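Local coordinates for protein alpha-1,3-glucanase (Bacillus circulans, PDB 5ZRU) that probably hydrolyses alpha-1,3-glucan, this chain being the catalytic unit of a larger, multidomain glycoside hydrolase of family 87, at residues R289-Y292 and G293-A296. Sequence-based numbering, arbitrary orientation.
Sequences RSRY and GEQA. With ZN (zinc ion), chain G.
Tyr-292 and Gln-295 meet in a tight local turn, in the loop between strands 277-285 and 301-302 of the catalytic unit's parallel beta-helix. The backbone N of Gln-295 gives a hydrogen bond to Tyr-292 O at 2.9 Å. This donor stands above the carbonyl plane, 56° out of it. A second, weak bond runs from Glu-294 N to Arg-291 O, with an N-H...O angle of only 121°. Tyr-292, Gly-293 and Glu-294 all take left-handed helical backbone angles. Ahead of the turn, Tyr-292 N donates to Ser-290 OG at 2.9 Å, which makes an ST turn. That hydroxyl is also hydrogen-bonded to Asp-126.

The methyl of Ala-296 packs at the edge of the Tyr-292 ring, with CB 3.9 Å from CD2. Ala-296 CB lies 3.3 Å from Arg-291 O. The hydroxyl of Tyr-292 is hydrogen-bonded to Pro-262 O. Arg-291 NH2 lies 3.9 Å from Glu-294 CG, and the guanidinium and carboxylate planes are 66° apart. The charged atoms of Arg-291 and Glu-294 do not touch. Arg-291 NH1 instead makes a long, weak ion pair with Asp-375, a residue of a calcium site. Glu-294 OE2 binds the zinc ion at 2.0 Å. His-123 and a water also bind this metal. The zinc ion thus joins this beta-helix loop to the D1 part of the catalytic unit.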
ATOM      1  N   ARG A 289      11.657  11.447  -3.357  1.00  9.88           N
ATOM      2  CA  ARG A 289      10.498  12.057  -4.005  1.00 13.01           C
ATOM      3  C   ARG A 289      10.318  11.637  -5.454  1.00 11.45           C
ATOM      4  O   ARG A 289       9.404  12.149  -6.114  1.00 11.05           O
ATOM      5  CB  ARG A 289      10.574  13.590  -3.943  1.00  9.08           C
ATOM      6  CG  ARG A 289      11.842  14.182  -4.561  1.00 11.05           C
ATOM      7  CD  ARG A 289      11.740  15.716  -4.687  1.00 16.03           C
ATOM      8  NE  ARG A 289      10.963  16.162  -5.846  1.00 12.90           N
ATOM      9  CZ  ARG A 289      11.455  16.275  -7.075  1.00 15.98           C
ATOM     10  NH1 ARG A 289      12.723  15.956  -7.312  1.00 14.98           N
ATOM     11  NH2 ARG A 289      10.677  16.691  -8.070  1.00 15.14           N
ATOM     12  N   SER A 290      11.143  10.724  -5.968  1.00  9.85           N
ATOM     13  CA  SER A 290      11.066  10.309  -7.362  1.00 10.65           C
ATOM     14  C   SER A 290      11.279   8.805  -7.490  1.00 12.06           C
ATOM     15  O   SER A 290      12.064   8.206  -6.750  1.00 12.86           O
ATOM     16  CB  SER A 290      12.110  11.050  -8.218  1.00 13.92           C
ATOM     17  OG  SER A 290      12.156  10.529  -9.542  1.00 14.87           O
ATOM     18  N   ARG A 291      10.584   8.204  -8.458  1.00 11.37           N
ATOM     19  CA  ARG A 291      10.839   6.823  -8.856  1.00 15.89           C
ATOM     20  C   ARG A 291      12.087   6.664  -9.710  1.00 15.12           C
ATOM     21  O   ARG A 291      12.506   5.522  -9.948  1.00 14.97           O
ATOM     22  CB  ARG A 291       9.650   6.259  -9.645  1.00 17.88           C
ATOM     23  CG  ARG A 291       8.443   5.907  -8.815  1.00 18.82           C
ATOM     24  CD  ARG A 291       7.434   5.095  -9.632  1.00 16.88           C
ATOM     25  NE  ARG A 291       7.926   3.756  -9.954  1.00 19.93           N
ATOM     26  CZ  ARG A 291       7.186   2.824 -10.548  1.00 21.46           C
ATOM     27  NH1 ARG A 291       5.929   3.092 -10.877  1.00 21.76           N
ATOM     28  NH2 ARG A 291       7.692   1.625 -10.800  1.00 27.39           N
ATOM     29  N   TYR A 292      12.668   7.764 -10.191  1.00 14.37           N
ATOM     30  CA  TYR A 292      13.839   7.717 -11.071  1.00 17.24           C
ATOM     31  C   TYR A 292      13.639   6.737 -12.231  1.00 18.74           C
ATOM     32  O   TYR A 292      14.533   5.959 -12.572  1.00 17.78           O
ATOM     33  CB  TYR A 292      15.099   7.350 -10.282  1.00 14.68           C
ATOM     34  CG  TYR A 292      15.607   8.414  -9.329  1.00 18.71           C
ATOM     35  CD1 TYR A 292      16.385   9.474  -9.789  1.00 18.14           C
ATOM     36  CD2 TYR A 292      15.359   8.328  -7.961  1.00 16.42           C
ATOM     37  CE1 TYR A 292      16.883  10.422  -8.921  1.00 22.47           C
ATOM     38  CE2 TYR A 292      15.849   9.278  -7.087  1.00 15.51           C
ATOM     39  CZ  TYR A 292      16.611  10.323  -7.572  1.00 16.35           C
ATOM     40  OH  TYR A 292      17.114  11.275  -6.710  1.00 16.10           O
ATOM     41  N   GLY A 293      12.443   6.749 -12.821  1.00 17.52           N
ATOM     42  CA  GLY A 293      12.123   5.864 -13.930  1.00 20.36           C
ATOM     43  C   GLY A 293      12.449   4.392 -13.729  1.00 24.23           C
ATOM     44  O   GLY A 293      13.092   3.776 -14.584  1.00 30.18           O
ATOM     45  N   GLU A 294      12.002   3.817 -12.610  1.00 25.70           N
ATOM     46  CA  GLU A 294      12.253   2.430 -12.207  1.00 23.96           C
ATOM     47  C   GLU A 294      13.715   2.144 -11.870  1.00 20.78           C
ATOM     48  O   GLU A 294      14.081   0.975 -11.668  1.00 26.99           O
ATOM     49  CB  GLU A 294      11.780   1.425 -13.267  1.00 24.68           C
ATOM     50  CG  GLU A 294      10.323   1.570 -13.654  1.00 24.53           C
ATOM     51  CD  GLU A 294      10.134   2.223 -15.014  1.00 27.36           C
ATOM     52  OE1 GLU A 294       9.917   3.449 -15.061  1.00 33.03           O
ATOM     53  OE2 GLU A 294      10.207   1.511 -16.035  1.00 21.48           O
ATOM     54  N   GLN A 295      14.565   3.166 -11.792  1.00 21.21           N
ATOM     55  CA  GLN A 295      15.961   2.996 -11.412  1.00 24.23           C
ATOM     56  C   GLN A 295      16.263   3.577 -10.037  1.00 19.78           C
ATOM     57  O   GLN A 295      17.425   3.869  -9.745  1.00 19.59           O
ATOM     58  CB  GLN A 295      16.890   3.642 -12.445  1.00 28.96           C
ATOM     59  CG  GLN A 295      16.838   3.053 -13.847  1.00 28.81           C
ATOM     60  CD  GLN A 295      17.786   3.777 -14.803  1.00 33.75           C
ATOM     61  OE1 GLN A 295      19.006   3.750 -14.626  1.00 38.69           O
ATOM     62  NE2 GLN A 295      17.224   4.441 -15.806  1.00 32.35           N
ATOM     63  N   ALA A 296      15.241   3.761  -9.189  1.00 16.67           N
ATOM     64  CA  ALA A 296      15.481   4.406  -7.899  1.00 15.31           C
ATOM     65  C   ALA A 296      16.343   3.537  -6.991  1.00 12.26           C
ATOM     66  O   ALA A 296      17.165   4.062  -6.234  1.00 13.62           O
ATOM     67  CB  ALA A 296      14.155   4.745  -7.211  1.00 14.56           C
TER
HETATM   68 ZN    ZN G 605       9.817   2.442 -17.811  1.00 19.55          ZN
HETATM   69  O   HOH W   1       9.502   0.655 -19.381  1.00 27.32           O